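Local coordinates for protein 6-phosphogluconate dehydrogenase, NAD-binding (Mycolicibacterium smegmatis MC2 155, PDB 6SMT) that reduces imines to amines with S-selectivity, drawing hydride from NADPH bound by a Rossmann-type domain and working as a dimer, at residues 215-218 / 219-223; 283-286 / 287-290; 195-199 / 200-204. All blocks are in the same frame, centred on the assembly; numbering follows the deposited sequence. Where two conformers were deposited one is given.

Contact 1 (215-218 / 219-223); sequences VGIL and SPIFT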
loop_
_atom_site.group_PDB
_atom_site.type_symbol
_atom_site.label_atom_id
_atom_site.label_comp_id
_atom_site.label_asym_id
_atom_site.label_seq_id
_atom_site.Cartn_x
_atom_site.Cartn_y
_atom_site.Cartn_z
ATOM N N VAL B 215 1.657 5.126 5.289
ATOM C CA VAL B 215 0.966 3.900 5.742
ATOM C C VAL B 215 -0.140 4.258 6.736
ATOM O O VAL B 215 -1.244 3.699 6.665
ATOM C CB VAL B 215 1.976 2.903 6.263
ATOM C CG1 VAL B 215 1.223 1.760 6.950
ATOM C CG2 VAL B 215 2.961 2.407 5.219
ATOM N N GLY B 216 0.142 5.264 7.565
ATOM C CA GLY B 216 -0.816 5.709 8.575
ATOM C C GLY B 216 -2.056 6.359 8.023
ATOM O O GLY B 216 -3.034 6.478 8.781
ATOM N N ILE B 217 -2.108 6.821 6.800
ATOM C CA ILE B 217 -3.340 7.411 6.243
ATOM C C ILE B 217 -4.121 6.374 5.428
ATOM O O ILE B 217 -5.262 6.634 5.033
ATOM C CB ILE B 217 -3.108 8.672 5.387
ATOM C CG1 ILE B 217 -2.363 8.410 4.086
ATOM C CG2 ILE B 217 -2.383 9.738 6.246
ATOM C CD1 ILE B 217 -2.253 9.588 3.097
ATOM N N LEU B 218 -3.528 5.211 5.149
ATOM C CA LEU B 218 -4.215 4.268 4.236
ATOM C C LEU B 218 -5.513 3.724 4.836
ATOM O O LEU B 218 -6.466 3.624 4.090
ATOM C CB LEU B 218 -3.304 3.104 3.887
ATOM C CG LEU B 218 -2.071 3.418 3.050
ATOM C CD1 LEU B 218 -1.228 2.175 2.855
ATOM C CD2 LEU B 218 -2.427 4.020 1.723
ATOM N N SER B 219 -5.516 3.334 6.083
ATOM C CA SER B 219 -6.737 2.645 6.589
ATOM C C SER B 219 -7.948 3.536 6.518
ATOM O O SER B 219 -8.978 3.069 6.005
ATOM C CB SER B 219 -6.524 2.076 7.980
ATOM O OG SER B 219 -5.942 0.793 7.891
ATOM N N PRO B 220 -7.918 4.828 6.963
ATOM C CA PRO B 220 -9.168 5.566 6.830
ATOM C C PRO B 220 -9.616 5.851 5.412
ATOM O O PRO B 220 -10.805 5.896 5.140
ATOM C CB PRO B 220 -8.855 6.861 7.587
ATOM C CG PRO B 220 -7.774 6.456 8.534
ATOM C CD PRO B 220 -6.898 5.496 7.747
ATOM N N ILE B 221 -8.613 5.999 4.517
ATOM C CA ILE B 221 -8.910 6.215 3.094
ATOM C C ILE B 221 -9.576 4.942 2.535
ATOM O O ILE B 221 -10.567 5.007 1.792
ATOM C CB ILE B 221 -7.675 6.689 2.347
ATOM C CG1 ILE B 221 -7.360 8.117 2.824
ATOM C CG2 ILE B 221 -7.886 6.611 0.885
ATOM C CD1 ILE B 221 -6.056 8.634 2.427
ATOM N N PHE B 222 -9.000 3.757 2.823
ATOM C CA PHE B 222 -9.536 2.480 2.330
ATOM C C PHE B 222 -10.960 2.269 2.889
ATOM O O PHE B 222 -11.838 1.811 2.185
ATOM C CB PHE B 222 -8.627 1.331 2.704
ATOM C CG PHE B 222 -7.274 1.280 2.030
ATOM C CD1 PHE B 222 -6.940 2.063 0.931
ATOM C CD2 PHE B 222 -6.407 0.302 2.385
ATOM C CE1 PHE B 222 -5.692 1.943 0.339
ATOM C CE2 PHE B 222 -5.168 0.159 1.765
ATOM C CZ PHE B 222 -4.824 0.970 0.748
ATOM N N THR B 223 -11.176 2.584 4.158
ATOM C CA THR B 223 -12.517 2.451 4.754
ATOM C C THR B 223 -13.513 3.290 3.984
ATOM O O THR B 223 -14.589 2.769 3.639
ATOM C CB THR B 223 -12.481 2.914 6.198
ATOM O OG1 THR B 223 -11.676 1.982 6.909
ATOM C CG2 THR B 223 -13.880 3.025 6.784
HETATM O O HOH W 1 -3.448 3.330 8.199
#
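F222 N donates to L218 O at 2.8 Å in a nearly straight bond (167°), the one strong direct backbone link across this proline-kinked turn of helix 204-231. One residue earlier the same i to i+4 link is weak: I221 N lies 3.4 Å from I217 O. P220 has no hydrogen on its nitrogen to give to the turn before it, and the weak bond is consistent with the proline ring, whose CD lies 3.4 Å from I217 O, keeping the turn slightly open. A water repairs part of the gap, giving a proton to V215 O at 2.7 Å and accepting one from S219 N at 3.0 Å. S219 suits this position because its side chain carries a hydroxyl that hydrogen-bonds H212 of the second subunit across the dimer interface.

Packing follows the helical spacing. L218 and F222 run side by side in the same direction, both with CG beside the backbone N (chi1 -67° and -68°), and L218 CB makes a CH-pi contact over one face of the F222 ring, 4.2 Å from its centroid. L218 CD2 continues along to CZ of that ring. On another side of the helix I217 and I221 lie side by side, pointing the same way, and meet by their CD1 methyls at 4.0 Å, a branched apolar pair that also touches the bound 2-ethylhexanol.

Within the dimer, this turn lies against helix 171-199 of the second subunit: the F222 ring stacks on F190 of that chain, and I221 packs on F183 of the same helix.

Contact 2 (283-286 / 287-290); sequences DEIS and RIAS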
loop_
_atom_site.group_PDB
_atom_site.type_symbol
_atom_site.label_atom_id
_atom_site.label_comp_id
_atom_site.label_asym_id
_atom_site.label_seq_id
_atom_site.Cartn_x
_atom_site.Cartn_y
_atom_site.Cartn_z
ATOM N N ASP B 283 -15.486 12.957 -9.815
ATOM C CA ASP B 283 -15.831 12.004 -8.759
ATOM C C ASP B 283 -14.617 11.694 -7.860
ATOM O O ASP B 283 -13.464 12.063 -8.206
ATOM C CB ASP B 283 -16.277 10.684 -9.363
ATOM C CG ASP B 283 -17.680 10.669 -9.916
ATOM O OD1 ASP B 283 -18.366 11.674 -9.740
ATOM O OD2 ASP B 283 -18.036 9.624 -10.475
ATOM N N GLU B 284 -14.924 11.164 -6.684
ATOM C CA GLU B 284 -13.895 10.635 -5.776
ATOM C C GLU B 284 -13.123 9.511 -6.462
ATOM O O GLU B 284 -13.635 8.744 -7.297
ATOM C CB GLU B 284 -14.610 10.225 -4.482
ATOM C CG GLU B 284 -13.681 9.822 -3.349
ATOM C CD GLU B 284 -12.908 10.862 -2.607
ATOM O OE1 GLU B 284 -13.163 12.015 -2.808
ATOM O OE2 GLU B 284 -12.093 10.424 -1.765
ATOM N N ILE B 285 -11.898 9.285 -5.978
ATOM C CA ILE B 285 -11.006 8.255 -6.505
ATOM C C ILE B 285 -11.547 6.862 -6.294
ATOM O O ILE B 285 -11.074 5.920 -6.957
ATOM C CB ILE B 285 -9.550 8.559 -5.975
ATOM C CG1 ILE B 285 -9.495 8.737 -4.485
ATOM C CG2 ILE B 285 -8.941 9.819 -6.637
ATOM C CD1 ILE B 285 -9.676 7.455 -3.784
ATOM N N SER B 286 -12.600 6.631 -5.503
ATOM C CA SER B 286 -13.353 5.377 -5.388
ATOM C C SER B 286 -13.932 4.895 -6.720
ATOM O O SER B 286 -14.131 3.730 -6.945
ATOM C CB SER B 286 -14.440 5.540 -4.359
ATOM O OG SER B 286 -15.250 6.675 -4.691
ATOM N N ARG B 287 -14.137 5.773 -7.679
ATOM C CA ARG B 287 -14.689 5.396 -8.985
ATOM C C ARG B 287 -13.654 4.710 -9.845
ATOM O O ARG B 287 -14.035 4.022 -10.786
ATOM C CB ARG B 287 -15.101 6.687 -9.687
ATOM C CG ARG B 287 -15.703 6.535 -11.062
ATOM C CD ARG B 287 -17.037 5.925 -11.069
ATOM N NE ARG B 287 -18.066 6.890 -10.789
ATOM C CZ ARG B 287 -19.392 6.682 -10.889
ATOM N NH1 ARG B 287 -19.865 5.461 -11.136
ATOM N NH2 ARG B 287 -20.207 7.704 -10.654
ATOM N N ILE B 288 -12.358 4.920 -9.639
ATOM C CA ILE B 288 -11.308 4.529 -10.640
ATOM C C ILE B 288 -11.393 3.034 -10.926
ATOM O O ILE B 288 -11.202 2.612 -12.098
ATOM C CB ILE B 288 -9.922 4.982 -10.172
ATOM C CG1 ILE B 288 -9.795 6.511 -10.196
ATOM C CG2 ILE B 288 -8.803 4.358 -11.046
ATOM C CD1 ILE B 288 -8.613 7.019 -9.339
ATOM N N ALA B 289 -11.468 2.215 -9.895
ATOM C CA ALA B 289 -11.332 0.763 -10.054
ATOM C C ALA B 289 -12.435 0.210 -10.970
ATOM O O ALA B 289 -12.202 -0.871 -11.580
ATOM C CB ALA B 289 -11.348 0.124 -8.707
ATOM N N SER B 290 -13.583 0.868 -11.110
ATOM C CA SER B 290 -14.566 0.373 -12.092
ATOM C C SER B 290 -13.906 0.130 -13.447
ATOM O O SER B 290 -14.299 -0.865 -14.108
ATOM C CB SER B 290 -15.688 1.351 -12.243
ATOM O OG SER B 290 -16.363 1.439 -10.991
HETATM O O HOH W 2 -20.971 10.633 -9.235
HETATM O O HOH W 3 -10.633 3.101 -7.118
HETATM O O HOH W 4 -15.441 1.827 -8.416
#
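From I285 the chain winds into a short 3-10 helix, E284 supplying the first acceptor: R287 N reaches E284 O at 3.0 Å and I288 N reaches I285 O at 3.1 Å, both i to i+3 bonds. Just before it, D283 faces R287 across the start of the helix. R287 NE and NH2 both grip D283 OD2, at 2.8 and 2.9 Å, in a side-on salt bridge. OD2 lies close to the guanidinium plane, at its edge, and the two flat groups are nearly coplanar, 21° apart. The arginine chain leaves with CG anti to the backbone N (chi1 -180°) and then bends at chi2 and chi3, which curls the head back to the short aspartate. D283 OD1 takes a proton from a water that makes a weak link to NH2.

I285 and I288 provide the apolar side: the CD1 methyl of I288 comes to 3.8 Å from I285 CB, and I285 also touches the bound 2-ethylhexanol and W184 of the second subunit. Small S286 turns its hydroxyl to H234, while the longer E284 accepts through OE1 from the amides of S238 and A239.

The arrangement is a short 3-10 helix in the C-terminal helical domain, bordering the ligand pocket. Through E284 it is tied to the loop between helices 204-231 and 241-257, where S238 touches NADPH.

Contact 3 (195-199 / 200-204); sequences MVARA and NGIEP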
loop_
_atom_site.group_PDB
_atom_site.type_symbol
_atom_site.label_atom_id
_atom_site.label_comp_id
_atom_site.label_asym_id
_atom_site.label_seq_id
_atom_site.Cartn_x
_atom_site.Cartn_y
_atom_site.Cartn_z
ATOM N N MET B 195 13.536 3.560 -5.004
ATOM C CA MET B 195 14.506 3.742 -6.102
ATOM C C MET B 195 14.395 5.173 -6.612
ATOM O O MET B 195 15.448 5.803 -6.947
ATOM C CB MET B 195 14.214 2.744 -7.220
ATOM C CG MET B 195 14.428 1.384 -6.825
ATOM S SD MET B 195 16.152 0.995 -6.622
ATOM C CE MET B 195 16.398 0.740 -8.387
ATOM N N VAL B 196 13.201 5.731 -6.743
ATOM C CA VAL B 196 13.041 7.106 -7.279
ATOM C C VAL B 196 13.560 8.072 -6.218
ATOM O O VAL B 196 14.266 9.047 -6.590
ATOM C CB VAL B 196 11.605 7.404 -7.646
ATOM C CG1 VAL B 196 11.481 8.865 -8.064
ATOM C CG2 VAL B 196 11.155 6.482 -8.768
ATOM N N ALA B 197 13.326 7.860 -4.954
ATOM C CA ALA B 197 13.842 8.723 -3.864
ATOM C C ALA B 197 15.369 8.678 -3.929
ATOM O O ALA B 197 15.992 9.808 -3.815
ATOM C CB ALA B 197 13.287 8.268 -2.546
ATOM N N ARG B 198 15.977 7.521 -4.086
ATOM C CA ARG B 198 17.458 7.430 -4.042
ATOM C C ARG B 198 18.048 8.224 -5.187
ATOM O O ARG B 198 19.086 8.956 -4.962
ATOM C CB ARG B 198 17.927 5.978 -4.062
ATOM C CG ARG B 198 19.419 5.807 -4.123
ATOM C CD ARG B 198 19.683 4.349 -3.789
ATOM N NE ARG B 198 20.119 4.190 -2.431
ATOM C CZ ARG B 198 20.562 3.029 -1.944
ATOM N NH1 ARG B 198 20.503 1.945 -2.691
ATOM N NH2 ARG B 198 21.165 3.020 -0.795
ATOM N N ALA B 199 17.418 8.154 -6.340
ATOM C CA ALA B 199 17.909 8.896 -7.502
ATOM C C ALA B 199 17.836 10.399 -7.227
ATOM O O ALA B 199 18.588 11.193 -7.893
ATOM C CB ALA B 199 17.151 8.530 -8.738
ATOM N N ASN B 200 16.922 10.847 -6.407
ATOM C CA ASN B 200 16.693 12.254 -6.028
ATOM C C ASN B 200 17.475 12.630 -4.768
ATOM O O ASN B 200 17.171 13.673 -4.141
ATOM C CB ASN B 200 15.200 12.576 -5.880
ATOM C CG ASN B 200 14.534 12.804 -7.216
ATOM O OD1 ASN B 200 14.477 13.937 -7.742
ATOM N ND2 ASN B 200 13.937 11.739 -7.752
ATOM N N GLY B 201 18.430 11.819 -4.329
ATOM C CA GLY B 201 19.272 12.115 -3.148
ATOM C C GLY B 201 18.606 11.951 -1.824
ATOM O O GLY B 201 19.046 12.504 -0.808
ATOM N N ILE B 202 17.544 11.130 -1.773
ATOM C CA ILE B 202 16.878 10.789 -0.504
ATOM C C ILE B 202 17.071 9.301 -0.216
ATOM O O ILE B 202 16.508 8.471 -0.927
ATOM C CB ILE B 202 15.364 11.137 -0.578
ATOM C CG1 ILE B 202 15.113 12.580 -1.014
ATOM C CG2 ILE B 202 14.691 10.753 0.711
ATOM C CD1 ILE B 202 13.647 12.823 -1.478
ATOM N N GLU B 203 17.921 8.978 0.768
ATOM C CA GLU B 203 18.216 7.574 1.125
ATOM C C GLU B 203 16.989 7.013 1.828
ATOM O O GLU B 203 16.173 7.748 2.374
ATOM C CB GLU B 203 19.497 7.551 1.925
ATOM C CG GLU B 203 20.720 7.794 1.020
ATOM C CD GLU B 203 20.939 6.643 0.054
ATOM O OE1 GLU B 203 21.324 5.572 0.563
ATOM O OE2 GLU B 203 20.524 6.682 -1.153
ATOM N N PRO B 204 16.868 5.666 1.864
ATOM C CA PRO B 204 15.705 5.048 2.455
ATOM C C PRO B 204 15.512 5.495 3.889
ATOM O O PRO B 204 14.387 5.748 4.309
ATOM C CB PRO B 204 16.022 3.536 2.313
ATOM C CG PRO B 204 16.828 3.480 1.054
ATOM C CD PRO B 204 17.699 4.719 1.107
HETATM O O HOH W 5 20.352 9.002 -2.371
#
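A Schellman motif ends helix 171-199 here, with G201 as the C-prime residue that turns the chain toward helix 204-231. Its two signature bonds run from I202 N to A197 O, 2.9 Å, and from G201 N to R198 O, 3.0 Å. Positive phi (75°) at G201 is easy for a residue without a CB, which explains the glycine. A197 offers only a methyl, against which I202 CB packs at 4.1 Å, and I202 continues onto F175 of the second subunit.

N200, the first residue to leave the helix, suits the spot because its side-chain amide adds a donor to its backbone NH: N200 ND2 meets V196 O at 3.0 Å in a nearly straight bond, and the two donors approach this oxygen from opposite faces of the carbonyl plane.

Beyond the turn, E203 occupies the N-cap position of the next helix and its carboxylate returns to R198. The arginine, extended until a bend at chi3 (-101°), presents its edge with the two planes 12° apart. In this salt bridge R198 NE meets E203 OE2 at 2.8 Å and R198 NH2 meets E203 OE1 at 2.9 Å, each oxygen using its syn lone pair.

Overall arrangement
All three contacts belong to the C-terminal helical domain, and each touches the second subunit. Contact 3 joins helix 171-199 to helix 204-231; contact 1 lies further along the latter, its centre about 24 Å away. Contact 2 follows helix 263-280 and comes back beside contact 1, with centres about 16 Å apart and nearest atoms about 5 Å apart. These two border the same region: I217 and I285 each have side chains about 4 Å from a bound 2-ethylhexanol, while the side chains of I221 and E284 each lie about 7 Å from NADPH. Contact 3, its centre about 30 Å from that of contact 2, lies away from the cofactor and ligand sites.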